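Local coordinates for superantigen-like protein SSL10 (Staphylococcus aureus subsp. aureus, PDB 6LWT), which probably blocks classical complement activation by binding the Fc region of human IgG, hindering its interaction with C1q, and inhibits clotting by interacting with prothrombin, at residues K25-K30 against I49-L54; N40-K45 against E69-F74; L107-E112 against K142-K147; Y148-T153 against L172-K177. One frame throughout, in Å; residues are numbered along the deposited sequence.

Contact 1: K25-K30 against I49-L54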
loop_
_atom_site.group_PDB
_atom_site.type_symbol
_atom_site.label_atom_id
_atom_site.label_comp_id
_atom_site.label_asym_id
_atom_site.label_seq_id
_atom_site.Cartn_x
_atom_site.Cartn_y
_atom_site.Cartn_z
ATOM N N LYS A 25 -10.029 3.765 -6.876
ATOM C CA LYS A 25 -10.910 2.832 -6.169
ATOM C C LYS A 25 -10.089 1.878 -5.325
ATOM O O LYS A 25 -9.162 1.233 -5.849
ATOM C CB LYS A 25 -11.735 1.978 -7.146
ATOM C CG LYS A 25 -12.684 2.741 -8.057
ATOM C CD LYS A 25 -13.822 1.840 -8.561
ATOM C CE LYS A 25 -15.031 1.805 -7.623
ATOM N NZ LYS A 25 -16.149 2.689 -8.070
ATOM N N THR A 26 -10.442 1.781 -4.044
ATOM C CA THR A 26 -9.851 0.807 -3.128
ATOM C C THR A 26 -10.924 0.185 -2.260
ATOM O O THR A 26 -11.942 0.811 -1.990
ATOM C CB THR A 26 -8.803 1.432 -2.173
ATOM O OG1 THR A 26 -9.435 2.327 -1.246
ATOM C CG2 THR A 26 -7.758 2.173 -2.940
ATOM N N MET A 27 -10.690 -1.037 -1.805
ATOM C CA MET A 27 -11.586 -1.695 -0.856
ATOM C C MET A 27 -10.762 -2.559 0.066
ATOM O O MET A 27 -9.831 -3.230 -0.391
ATOM C CB MET A 27 -12.590 -2.612 -1.573
ATOM C CG MET A 27 -13.485 -1.954 -2.607
ATOM S SD MET A 27 -14.904 -3.002 -3.018
ATOM C CE MET A 27 -14.101 -4.185 -4.088
ATOM N N GLU A 28 -11.093 -2.530 1.358
ATOM C CA GLU A 28 -10.541 -3.474 2.321
ATOM C C GLU A 28 -11.537 -4.598 2.470
ATOM O O GLU A 28 -12.692 -4.368 2.845
ATOM C CB GLU A 28 -10.312 -2.819 3.670
ATOM C CG GLU A 28 -9.324 -1.682 3.610
ATOM C CD GLU A 28 -8.883 -1.210 4.977
ATOM O OE1 GLU A 28 -8.907 0.017 5.207
ATOM O OE2 GLU A 28 -8.500 -2.065 5.811
ATOM N N MET A 29 -11.105 -5.810 2.149
ATOM C CA MET A 29 -11.988 -6.969 2.173
ATOM C C MET A 29 -11.416 -7.967 3.143
ATOM O O MET A 29 -10.282 -8.441 2.987
ATOM C CB MET A 29 -12.129 -7.564 0.788
ATOM C CG MET A 29 -12.810 -6.622 -0.195
ATOM S SD MET A 29 -12.638 -7.175 -1.887
ATOM C CE MET A 29 -10.919 -6.876 -2.157
ATOM N N LYS A 30 -12.215 -8.263 4.159
ATOM C CA LYS A 30 -11.806 -9.098 5.271
ATOM C C LYS A 30 -12.430 -10.501 5.115
ATOM O O LYS A 30 -13.541 -10.649 4.576
ATOM C CB LYS A 30 -12.209 -8.385 6.579
ATOM C CG LYS A 30 -12.348 -9.266 7.801
ATOM C CD LYS A 30 -12.515 -8.448 9.076
ATOM C CE LYS A 30 -11.185 -8.222 9.790
ATOM N NZ LYS A 30 -11.362 -7.666 11.164
ATOM N N ILE A 49 -18.755 -8.579 -7.086
ATOM C CA ILE A 49 -17.768 -8.018 -8.003
ATOM C C ILE A 49 -16.680 -9.062 -8.223
ATOM O O ILE A 49 -16.160 -9.620 -7.260
ATOM C CB ILE A 49 -17.082 -6.770 -7.431
ATOM C CG1 ILE A 49 -18.100 -5.694 -7.051
ATOM C CG2 ILE A 49 -16.109 -6.195 -8.455
ATOM C CD1 ILE A 49 -17.544 -4.739 -6.014
ATOM N N LYS A 50 -16.328 -9.288 -9.480
ATOM C CA LYS A 50 -15.280 -10.233 -9.847
ATOM C C LYS A 50 -13.915 -9.598 -9.630
ATOM O O LYS A 50 -13.582 -8.633 -10.299
ATOM C CB LYS A 50 -15.430 -10.663 -11.310
ATOM C CG LYS A 50 -16.704 -11.452 -11.561
ATOM C CD LYS A 50 -16.810 -11.943 -13.001
ATOM C CE LYS A 50 -16.972 -10.798 -13.977
ATOM N NZ LYS A 50 -17.417 -11.310 -15.306
ATOM N N ILE A 51 -13.138 -10.164 -8.701
ATOM C CA ILE A 51 -11.809 -9.664 -8.354
ATOM C C ILE A 51 -10.746 -10.705 -8.714
ATOM O O ILE A 51 -10.867 -11.863 -8.316
ATOM C CB ILE A 51 -11.689 -9.399 -6.838
ATOM C CG1 ILE A 51 -12.875 -8.596 -6.299
ATOM C CG2 ILE A 51 -10.363 -8.700 -6.525
ATOM C CD1 ILE A 51 -13.047 -7.241 -6.921
ATOM N N GLN A 52 -9.747 -10.286 -9.481
ATOM C CA GLN A 52 -8.563 -11.075 -9.753
ATOM C C GLN A 52 -7.332 -10.381 -9.166
ATOM O O GLN A 52 -7.039 -9.213 -9.475
ATOM C CB GLN A 52 -8.376 -11.285 -11.261
ATOM C CG GLN A 52 -7.091 -12.030 -11.626
ATOM C CD GLN A 52 -7.129 -12.653 -13.018
ATOM O OE1 GLN A 52 -8.107 -13.291 -13.390
ATOM N NE2 GLN A 52 -6.056 -12.481 -13.780
ATOM N N VAL A 53 -6.606 -11.120 -8.332
ATOM C CA VAL A 53 -5.417 -10.632 -7.659
ATOM C C VAL A 53 -4.208 -11.312 -8.298
ATOM O O VAL A 53 -4.164 -12.549 -8.335
ATOM C CB VAL A 53 -5.421 -11.011 -6.160
ATOM C CG1 VAL A 53 -4.228 -10.377 -5.447
ATOM C CG2 VAL A 53 -6.759 -10.648 -5.513
ATOM N N LEU A 54 -3.270 -10.511 -8.799
ATOM C CA LEU A 54 -1.960 -10.971 -9.222
ATOM C C LEU A 54 -1.069 -11.141 -8.001
ATOM O O LEU A 54 -0.909 -10.197 -7.208
ATOM C CB LEU A 54 -1.333 -9.981 -10.196
ATOM C CG LEU A 54 0.102 -10.265 -10.680
ATOM C CD1 LEU A 54 0.149 -11.491 -11.576
ATOM C CD2 LEU A 54 0.664 -9.058 -11.403
#
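Backbone hydrogen bonds tie Met27 to Phe75 on one wall of the OB-fold barrel and Ile51 to Phe44 on another, and the strands 26-30 and 49-54 they hold in place meet across the interior through side chains alone. The two strands are not neighbours in the sheet. Each sends alternate residues inward, and a long, flexible methionine is well suited to closing the gap to two branched isoleucines. Met27 and Ile49 reach toward each other tip to tip, with the methyl CE of Met27 4.0 Å from CD1 of Ile49. The same CE also lies 4.3 Å from CD1 of Ile51, so one terminal methyl serves two partners of the facing strand. Its place depends on the bend at the thioether: the chain runs extended through chi2 and then turns at chi3 (-77°). Met29, two residues on, points the same way but stands farther off, its SD 4.6 Å from CG1 of Ile51. Strand 85-93 lies beside Ile49, which touches Phe86, while Phe44 packs against both Met29 and Ile51. Within strand 26-30 the two methionines also meet each other, CE of Met27 lying 4.0 Å from SD of Met29.

Contact 2: N40-K45 against E69-F74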
loop_
_atom_site.group_PDB
_atom_site.type_symbol
_atom_site.label_atom_id
_atom_site.label_comp_id
_atom_site.label_asym_id
_atom_site.label_seq_id
_atom_site.Cartn_x
_atom_site.Cartn_y
_atom_site.Cartn_z
ATOM N N ASN A 40 -0.249 -17.836 -10.892
ATOM C CA ASN A 40 0.009 -16.700 -9.986
ATOM C C ASN A 40 -1.119 -15.676 -9.837
ATOM O O ASN A 40 -0.853 -14.482 -9.653
ATOM C CB ASN A 40 1.322 -16.012 -10.363
ATOM C CG ASN A 40 1.486 -15.844 -11.849
ATOM O OD1 ASN A 40 0.662 -15.227 -12.505
ATOM N ND2 ASN A 40 2.550 -16.420 -12.394
ATOM N N ASN A 41 -2.364 -16.149 -9.831
ATOM C CA ASN A 41 -3.496 -15.280 -9.492
ATOM C C ASN A 41 -4.419 -15.943 -8.491
ATOM O O ASN A 41 -4.418 -17.179 -8.324
ATOM C CB ASN A 41 -4.296 -14.858 -10.739
ATOM C CG ASN A 41 -3.452 -14.142 -11.777
ATOM O OD1 ASN A 41 -3.267 -12.935 -11.721
ATOM N ND2 ASN A 41 -2.970 -14.883 -12.749
ATOM N N LEU A 42 -5.203 -15.112 -7.824
ATOM C CA LEU A 42 -6.323 -15.553 -7.042
ATOM C C LEU A 42 -7.559 -14.908 -7.628
ATOM O O LEU A 42 -7.485 -13.777 -8.138
ATOM C CB LEU A 42 -6.187 -15.119 -5.592
ATOM C CG LEU A 42 -5.007 -15.656 -4.804
ATOM C CD1 LEU A 42 -5.063 -15.099 -3.388
ATOM C CD2 LEU A 42 -5.029 -17.168 -4.809
ATOM N N ARG A 43 -8.682 -15.623 -7.534
ATOM C CA ARG A 43 -9.979 -15.095 -7.923
ATOM C C ARG A 43 -11.019 -15.274 -6.853
ATOM O O ARG A 43 -11.122 -16.321 -6.210
ATOM C CB ARG A 43 -10.472 -15.772 -9.200
ATOM C CG ARG A 43 -9.715 -15.338 -10.437
ATOM C CD ARG A 43 -10.355 -15.981 -11.665
ATOM N NE ARG A 43 -9.900 -15.322 -12.873
ATOM C CZ ARG A 43 -10.394 -15.529 -14.088
ATOM N NH1 ARG A 43 -11.377 -16.410 -14.287
ATOM N NH2 ARG A 43 -9.886 -14.866 -15.112
ATOM N N PHE A 44 -11.835 -14.248 -6.687
ATOM C CA PHE A 44 -13.004 -14.356 -5.850
ATOM C C PHE A 44 -14.046 -13.319 -6.245
ATOM O O PHE A 44 -13.804 -12.463 -7.099
ATOM C CB PHE A 44 -12.632 -14.218 -4.369
ATOM C CG PHE A 44 -12.020 -12.890 -4.005
ATOM C CD1 PHE A 44 -10.680 -12.634 -4.257
ATOM C CD2 PHE A 44 -12.778 -11.908 -3.387
ATOM C CE1 PHE A 44 -10.105 -11.423 -3.906
ATOM C CE2 PHE A 44 -12.209 -10.700 -3.022
ATOM C CZ PHE A 44 -10.873 -10.457 -3.286
ATOM N N LYS A 45 -15.210 -13.428 -5.628
ATOM C CA LYS A 45 -16.250 -12.421 -5.770
ATOM C C LYS A 45 -16.512 -11.761 -4.433
ATOM O O LYS A 45 -16.525 -12.424 -3.403
ATOM C CB LYS A 45 -17.525 -13.036 -6.343
ATOM C CG LYS A 45 -17.383 -13.365 -7.819
ATOM C CD LYS A 45 -18.497 -14.284 -8.311
ATOM C CE LYS A 45 -19.772 -13.522 -8.617
ATOM N NZ LYS A 45 -20.736 -14.389 -9.357
ATOM N N GLU A 69 -9.276 -19.674 2.524
ATOM C CA GLU A 69 -10.315 -19.058 3.341
ATOM C C GLU A 69 -9.644 -18.063 4.298
ATOM O O GLU A 69 -8.458 -18.185 4.596
ATOM C CB GLU A 69 -11.079 -20.111 4.154
ATOM C CG GLU A 69 -11.799 -21.161 3.312
ATOM C CD GLU A 69 -12.789 -22.004 4.120
ATOM O OE1 GLU A 69 -12.500 -22.326 5.300
ATOM O OE2 GLU A 69 -13.860 -22.357 3.572
ATOM N N GLY A 70 -10.419 -17.091 4.760
ATOM C CA GLY A 70 -9.973 -16.115 5.761
ATOM C C GLY A 70 -8.869 -15.161 5.341
ATOM O O GLY A 70 -8.094 -14.697 6.191
ATOM N N LEU A 71 -8.789 -14.865 4.042
ATOM C CA LEU A 71 -7.799 -13.926 3.522
ATOM C C LEU A 71 -8.221 -12.489 3.847
ATOM O O LEU A 71 -9.419 -12.162 3.919
ATOM C CB LEU A 71 -7.662 -14.053 2.003
ATOM C CG LEU A 71 -7.210 -15.391 1.440
ATOM C CD1 LEU A 71 -7.196 -15.310 -0.070
ATOM C CD2 LEU A 71 -5.837 -15.770 1.962
ATOM N N ASP A 72 -7.224 -11.644 4.036
ATOM C CA ASP A 72 -7.415 -10.223 4.167
ATOM C C ASP A 72 -6.827 -9.652 2.886
ATOM O O ASP A 72 -5.679 -9.904 2.598
ATOM C CB ASP A 72 -6.647 -9.740 5.393
ATOM C CG ASP A 72 -6.770 -8.261 5.609
ATOM O OD1 ASP A 72 -7.902 -7.828 5.869
ATOM O OD2 ASP A 72 -5.750 -7.535 5.559
ATOM N N VAL A 73 -7.621 -8.899 2.128
ATOM C CA VAL A 73 -7.212 -8.353 0.829
ATOM C C VAL A 73 -7.380 -6.836 0.821
ATOM O O VAL A 73 -8.479 -6.321 1.115
ATOM C CB VAL A 73 -8.010 -8.985 -0.342
ATOM C CG1 VAL A 73 -7.526 -8.450 -1.688
ATOM C CG2 VAL A 73 -7.839 -10.500 -0.326
ATOM N N PHE A 74 -6.290 -6.126 0.517
ATOM C CA PHE A 74 -6.346 -4.690 0.262
ATOM C C PHE A 74 -6.338 -4.505 -1.244
ATOM O O PHE A 74 -5.302 -4.653 -1.908
ATOM C CB PHE A 74 -5.203 -3.917 0.899
ATOM C CG PHE A 74 -5.310 -2.425 0.684
ATOM C CD1 PHE A 74 -6.285 -1.700 1.353
ATOM C CD2 PHE A 74 -4.463 -1.757 -0.179
ATOM C CE1 PHE A 74 -6.403 -0.323 1.176
ATOM C CE2 PHE A 74 -4.583 -0.382 -0.373
ATOM C CZ PHE A 74 -5.551 0.336 0.302
#
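Leu71, which meets Leu42 across the barrel, follows directly on a kink in its own strand: Gly70 and Leu71 both face Ile32, forming a G1 beta bulge. Gly70 takes positive phi (66°), a conformation that glycine adopts readily because it has no side chain to collide with the backbone. The chain turns a corner there, and beyond it Leu71 and Val73 are directed inward, toward strand 41-46. The contact is wholly apolar and buried, as befits the interior of an OB-fold barrel. Leu42 and Leu71 extend toward each other tip to tip, with CD1 of Leu42 4.0 Å from CD1 of Leu71. In both leucines CG lies opposite the carbonyl carbon (chi1 near -60°) and chi2 is extended, which carries that methyl to the far end of the side chain. Phe44 supplies the other half. Its ring approaches Val73 obliquely, CZ lying 4.2 Å from CG1 of Val73, and the broad ring spans a distance that a short, beta-branched valine could not cover by itself. The alternating residues Arg43 and Asp72 face the other way, where Asp72 forms a salt bridge with Lys128. Strand 49-54 flanks Phe44 through Ile51 and Val53, strand 32-37 adds Ile32 and Ala34 against the same ring, and Met29 of strand 26-30 packs on both Phe44 and Val73.

Contact 3: L107-E112 against K142-K147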
loop_
_atom_site.group_PDB
_atom_site.type_symbol
_atom_site.label_atom_id
_atom_site.label_comp_id
_atom_site.label_asym_id
_atom_site.label_seq_id
_atom_site.Cartn_x
_atom_site.Cartn_y
_atom_site.Cartn_z
ATOM N N LEU A 107 4.671 9.461 12.588
ATOM C CA LEU A 107 4.888 9.964 11.244
ATOM C C LEU A 107 5.471 11.365 11.366
ATOM O O LEU A 107 4.878 12.216 12.038
ATOM C CB LEU A 107 3.559 10.011 10.502
ATOM C CG LEU A 107 3.459 10.681 9.136
ATOM C CD1 LEU A 107 4.490 10.150 8.183
ATOM C CD2 LEU A 107 2.048 10.471 8.582
ATOM N N ASN A 108 6.607 11.618 10.731
ATOM C CA ASN A 108 7.163 12.965 10.742
ATOM C C ASN A 108 7.349 13.485 9.330
ATOM O O ASN A 108 7.824 12.743 8.457
ATOM C CB ASN A 108 8.392 13.107 11.658
ATOM C CG ASN A 108 9.660 12.446 11.126
ATOM O OD1 ASN A 108 10.032 11.356 11.558
ATOM N ND2 ASN A 108 10.366 13.133 10.250
ATOM N N ILE A 109 6.977 14.751 9.130
ATOM C CA ILE A 109 6.928 15.367 7.815
ATOM C C ILE A 109 7.876 16.567 7.772
ATOM O O ILE A 109 7.833 17.454 8.664
ATOM C CB ILE A 109 5.518 15.929 7.465
ATOM C CG1 ILE A 109 4.381 15.032 7.959
ATOM C CG2 ILE A 109 5.404 16.202 5.954
ATOM C CD1 ILE A 109 4.293 13.695 7.269
ATOM N N SER A 110 8.705 16.592 6.729
ATOM C CA SER A 110 9.514 17.749 6.396
ATOM C C SER A 110 9.039 18.230 5.023
ATOM O O SER A 110 9.147 17.486 4.036
ATOM C CB SER A 110 10.973 17.372 6.344
ATOM O OG SER A 110 11.696 18.415 5.709
ATOM N N LYS A 111 8.484 19.443 4.967
ATOM C CA LYS A 111 7.891 19.956 3.733
ATOM C C LYS A 111 8.172 21.436 3.450
ATOM O O LYS A 111 7.394 22.057 2.738
ATOM C CB LYS A 111 6.383 19.703 3.747
ATOM C CG LYS A 111 5.642 20.341 4.916
ATOM C CD LYS A 111 4.147 20.417 4.664
ATOM C CE LYS A 111 3.377 20.745 5.931
ATOM N NZ LYS A 111 3.531 22.167 6.347
ATOM N N GLU A 112 9.257 21.992 3.992
ATOM C CA GLU A 112 9.665 23.364 3.676
ATOM C C GLU A 112 10.533 23.386 2.415
ATOM O O GLU A 112 11.377 22.514 2.217
ATOM C CB GLU A 112 10.449 23.995 4.829
ATOM C CG GLU A 112 9.822 23.861 6.210
ATOM C CD GLU A 112 8.371 24.261 6.268
ATOM O OE1 GLU A 112 7.584 23.522 6.859
ATOM O OE2 GLU A 112 7.998 25.311 5.713
ATOM N N LYS A 142 -2.144 8.604 0.140
ATOM C CA LYS A 142 -3.464 9.246 0.210
ATOM C C LYS A 142 -3.531 10.288 1.319
ATOM O O LYS A 142 -4.068 11.395 1.114
ATOM C CB LYS A 142 -4.571 8.216 0.391
ATOM C CG LYS A 142 -5.973 8.785 0.166
ATOM C CD LYS A 142 -7.029 7.694 0.284
ATOM C CE LYS A 142 -7.311 7.368 1.743
ATOM N NZ LYS A 142 -8.531 6.526 1.922
ATOM N N HIS A 143 -2.977 9.939 2.480
ATOM C CA HIS A 143 -2.795 10.890 3.592
ATOM C C HIS A 143 -2.031 12.146 3.173
ATOM O O HIS A 143 -2.475 13.267 3.460
ATOM C CB HIS A 143 -2.108 10.187 4.776
ATOM C CG HIS A 143 -1.927 11.055 5.984
ATOM N ND1 HIS A 143 -0.717 11.632 6.307
ATOM C CD2 HIS A 143 -2.802 11.454 6.940
ATOM C CE1 HIS A 143 -0.851 12.347 7.406
ATOM N NE2 HIS A 143 -2.104 12.254 7.817
ATOM N N LEU A 144 -0.920 11.975 2.456
ATOM C CA LEU A 144 -0.114 13.105 2.030
ATOM C C LEU A 144 -0.805 13.905 0.931
ATOM O O LEU A 144 -0.637 15.122 0.864
ATOM C CB LEU A 144 1.254 12.654 1.553
ATOM C CG LEU A 144 2.149 11.937 2.575
ATOM C CD1 LEU A 144 3.366 11.405 1.850
ATOM C CD2 LEU A 144 2.547 12.842 3.722
ATOM N N ILE A 145 -1.578 13.228 0.083
ATOM C CA ILE A 145 -2.369 13.913 -0.959
ATOM C C ILE A 145 -3.417 14.806 -0.297
ATOM O O ILE A 145 -3.492 16.008 -0.591
ATOM C CB ILE A 145 -3.056 12.910 -1.923
ATOM C CG1 ILE A 145 -2.010 12.235 -2.819
ATOM C CG2 ILE A 145 -4.093 13.635 -2.794
ATOM C CD1 ILE A 145 -2.459 10.937 -3.453
ATOM N N GLU A 146 -4.198 14.210 0.599
ATOM C CA GLU A 146 -5.286 14.904 1.269
ATOM C C GLU A 146 -4.810 15.995 2.220
ATOM O O GLU A 146 -5.413 17.059 2.267
ATOM C CB GLU A 146 -6.189 13.928 2.033
ATOM C CG GLU A 146 -6.944 12.984 1.115
ATOM C CD GLU A 146 -7.707 11.898 1.852
ATOM O OE1 GLU A 146 -7.758 11.905 3.103
ATOM O OE2 GLU A 146 -8.282 11.037 1.163
ATOM N N LYS A 147 -3.758 15.735 2.990
ATOM C CA LYS A 147 -3.306 16.718 3.998
ATOM C C LYS A 147 -2.387 17.795 3.461
ATOM O O LYS A 147 -2.493 18.956 3.860
ATOM C CB LYS A 147 -2.631 16.034 5.202
ATOM C CG LYS A 147 -3.383 16.185 6.513
ATOM C CD LYS A 147 -2.416 16.213 7.683
ATOM C CE LYS A 147 -3.167 16.115 9.002
ATOM N NZ LYS A 147 -2.238 16.290 10.153
#
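Leu107 lays its CD2 methyl obliquely against the imidazole ring of His143, the two side chains coming from opposite directions, one from the sheet and one from the helix. This is the central packing of a beta-grasp domain, in which a helix lies across a mixed sheet. Two residues on along the strand, Ile109 slides past Leu144 in the opposite direction, with CD1 of Ile109 4.0 Å from CD2 of Leu144. The bond from CA to CB of Leu144 does not aim at the strand; its CG lies opposite the carbonyl carbon (chi1 -61°), and the extended chi2 then brings the branch end closer. Branched aliphatic residues at alternate strand positions give the sheet a surface on which the helix can rest. Leu107 also touches Ile195 and Val197 of strand 192-198, while backbone bonds from Leu107 to Tyr122 and from Ile109 to Lys120 join the strand to its other neighbour, 120-123. On the far side of helix 133-148, Ile145 packs on Tyr19 and Tyr22 of helix 14-22.

Contact 4: Y148-T153 against L172-K177; sequences YGLYKT and LDLRSK
Tyr151 donates its hydroxyl hydrogen to the backbone carbonyl of Leu174, with OH 2.7 Å from O. The C=O...OH angle is 126°, and the donor lies in the carbonyl plane on a lone pair, a favourable direction for a short bond. Beside it, CD1 of Leu150 reaches CD1 of Leu174 at 4.1 Å, the two side chains crossing obliquely. Leu150 also braces the tyrosine, its CG lying over the centre of one ring face. The phenol suits this place because its flat body packs among apolar groups while its OH gives a hydrogen bond to the carbonyl of the buried Leu174. Each side has its own support. Gly149, with positive phi, ends the helix, and its O accepts from both Lys152 N and Thr153 N, holding the loop that presents Tyr151. Opposite, Leu174 sits in a type I turn from Asp173 to Ser176. There Asp173 OD1 accepts a hydrogen bond from the backbone N of Arg175, an Asx turn, and the guanidinium grips the carboxylate side-on, with NH2 of Arg175 2.9 Å from OD2 of Asp173. Arg141 of helix 133-148 bonds both Tyr151 OH and Ser176 O, while helix 14-22 packs on Tyr151 through Leu18, Tyr19 and Tyr22, and Val160 of strand 159-164 touches Leu174.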
loop_
_atom_site.group_PDB
_atom_site.type_symbol
_atom_site.label_atom_id
_atom_site.label_comp_id
_atom_site.label_asym_id
_atom_site.label_seq_id
_atom_site.Cartn_x
_atom_site.Cartn_y
_atom_site.Cartn_z
ATOM N N TYR A 148 -1.468 17.423 2.581
ATOM C CA TYR A 148 -0.397 18.329 2.147
ATOM C C TYR A 148 -0.379 18.630 0.653
ATOM O O TYR A 148 0.510 19.362 0.175
ATOM C CB TYR A 148 0.964 17.771 2.594
ATOM C CG TYR A 148 1.020 17.442 4.070
ATOM C CD1 TYR A 148 0.899 18.445 5.026
ATOM C CD2 TYR A 148 1.186 16.128 4.523
ATOM C CE1 TYR A 148 0.936 18.155 6.389
ATOM C CE2 TYR A 148 1.226 15.833 5.886
ATOM C CZ TYR A 148 1.107 16.858 6.817
ATOM O OH TYR A 148 1.140 16.598 8.172
ATOM N N GLY A 149 -1.325 18.058 -0.087
ATOM C CA GLY A 149 -1.439 18.326 -1.525
ATOM C C GLY A 149 -0.454 17.585 -2.395
ATOM O O GLY A 149 -0.210 18.007 -3.542
ATOM N N LEU A 150 0.112 16.468 -1.903
ATOM C CA LEU A 150 1.039 15.695 -2.725
ATOM C C LEU A 150 0.387 15.381 -4.071
ATOM O O LEU A 150 -0.758 14.949 -4.097
ATOM C CB LEU A 150 1.417 14.379 -2.053
ATOM C CG LEU A 150 2.320 13.424 -2.830
ATOM C CD1 LEU A 150 3.732 13.954 -2.964
ATOM C CD2 LEU A 150 2.329 12.074 -2.112
ATOM N N TYR A 151 1.135 15.605 -5.152
ATOM C CA TYR A 151 0.686 15.405 -6.554
ATOM C C TYR A 151 -0.440 16.349 -7.027
ATOM O O TYR A 151 -0.860 16.268 -8.180
ATOM C CB TYR A 151 0.217 13.967 -6.818
ATOM C CG TYR A 151 1.114 12.840 -6.355
ATOM C CD1 TYR A 151 2.485 12.897 -6.534
ATOM C CD2 TYR A 151 0.570 11.681 -5.794
ATOM C CE1 TYR A 151 3.303 11.844 -6.145
ATOM C CE2 TYR A 151 1.380 10.612 -5.407
ATOM C CZ TYR A 151 2.748 10.705 -5.591
ATOM O OH TYR A 151 3.583 9.679 -5.228
ATOM N N LYS A 152 -0.946 17.203 -6.149
ATOM C CA LYS A 152 -2.088 18.059 -6.449
ATOM C C LYS A 152 -1.590 19.490 -6.514
ATOM O O LYS A 152 -1.721 20.141 -7.533
ATOM C CB LYS A 152 -3.178 17.897 -5.381
ATOM C CG LYS A 152 -4.554 18.373 -5.815
ATOM C CD LYS A 152 -5.482 18.578 -4.623
ATOM C CE LYS A 152 -6.870 19.006 -5.069
ATOM N NZ LYS A 152 -7.678 17.844 -5.532
ATOM N N THR A 153 -1.015 19.974 -5.420
ATOM C CA THR A 153 -0.529 21.340 -5.335
ATOM C C THR A 153 0.978 21.429 -5.079
ATOM O O THR A 153 1.546 22.510 -5.154
ATOM C CB THR A 153 -1.313 22.090 -4.237
ATOM O OG1 THR A 153 -1.159 21.412 -2.985
ATOM C CG2 THR A 153 -2.833 22.159 -4.604
ATOM N N LEU A 172 10.547 4.571 0.188
ATOM C CA LEU A 172 9.641 4.715 -0.958
ATOM C C LEU A 172 9.885 6.011 -1.704
ATOM O O LEU A 172 10.038 7.077 -1.092
ATOM C CB LEU A 172 8.197 4.701 -0.491
ATOM C CG LEU A 172 7.791 3.507 0.356
ATOM C CD1 LEU A 172 6.422 3.729 0.965
ATOM C CD2 LEU A 172 7.789 2.258 -0.491
ATOM N N ASP A 173 9.935 5.911 -3.031
ATOM C CA ASP A 173 10.134 7.069 -3.886
ATOM C C ASP A 173 8.770 7.585 -4.361
ATOM O O ASP A 173 8.075 6.921 -5.125
ATOM C CB ASP A 173 11.003 6.667 -5.074
ATOM C CG ASP A 173 11.442 7.856 -5.929
ATOM O OD1 ASP A 173 10.996 9.020 -5.711
ATOM O OD2 ASP A 173 12.258 7.590 -6.841
ATOM N N LEU A 174 8.399 8.785 -3.930
ATOM C CA LEU A 174 7.122 9.379 -4.325
ATOM C C LEU A 174 7.088 9.816 -5.802
ATOM O O LEU A 174 6.014 10.068 -6.322
ATOM C CB LEU A 174 6.722 10.542 -3.411
ATOM C CG LEU A 174 6.581 10.150 -1.926
ATOM C CD1 LEU A 174 6.377 11.410 -1.113
ATOM C CD2 LEU A 174 5.440 9.168 -1.742
ATOM N N ARG A 175 8.232 9.836 -6.477
ATOM C CA ARG A 175 8.264 10.164 -7.905
ATOM C C ARG A 175 7.747 9.044 -8.819
ATOM O O ARG A 175 7.528 9.286 -9.999
ATOM C CB ARG A 175 9.661 10.550 -8.343
ATOM C CG ARG A 175 10.288 11.700 -7.561
ATOM C CD ARG A 175 11.752 11.887 -7.943
ATOM N NE ARG A 175 12.532 10.684 -7.622
ATOM C CZ ARG A 175 13.808 10.497 -7.949
ATOM N NH1 ARG A 175 14.496 11.441 -8.586
ATOM N NH2 ARG A 175 14.406 9.357 -7.626
ATOM N N SER A 176 7.556 7.839 -8.298
ATOM C CA SER A 176 6.918 6.790 -9.080
ATOM C C SER A 176 5.983 5.920 -8.271
ATOM O O SER A 176 5.952 5.959 -7.022
ATOM C CB SER A 176 7.981 5.934 -9.765
ATOM O OG SER A 176 8.920 5.486 -8.829
ATOM N N LYS A 177 5.227 5.109 -8.999
ATOM C CA LYS A 177 4.317 4.152 -8.371
ATOM C C LYS A 177 5.138 3.084 -7.667
ATOM O O LYS A 177 6.215 2.725 -8.132
ATOM C CB LYS A 177 3.386 3.511 -9.405
ATOM C CG LYS A 177 2.112 2.955 -8.790
ATOM C CD LYS A 177 1.457 1.802 -9.566
ATOM C CE LYS A 177 0.646 2.258 -10.756
ATOM N NZ LYS A 177 -0.078 1.110 -11.388
#

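The four contacts form two pairs, one in each domain. Contacts 1 and 2 share the OB-fold barrel, their centres 8 Å apart. Their segments alternate along the chain, and the neighbouring strands 41-46 and 49-54 join them directly: Val53 N lies 2.8 Å from Leu42 O. Contacts 3 and 4 belong to the beta-grasp domain, with centres 9 Å apart. Helix 133-148 runs through contact 3 and ends in contact 4; just beyond it, Leu150 N lies 3.2 Å from Leu144 O; Tyr148 OH of contact 4 also packs 3.6 Å from Ile109 CG1 of contact 3. Between domains the separation is larger: the centres of contacts 1 and 3 are about 27 Å apart, and those of contacts 2 and 4 about 29 Å.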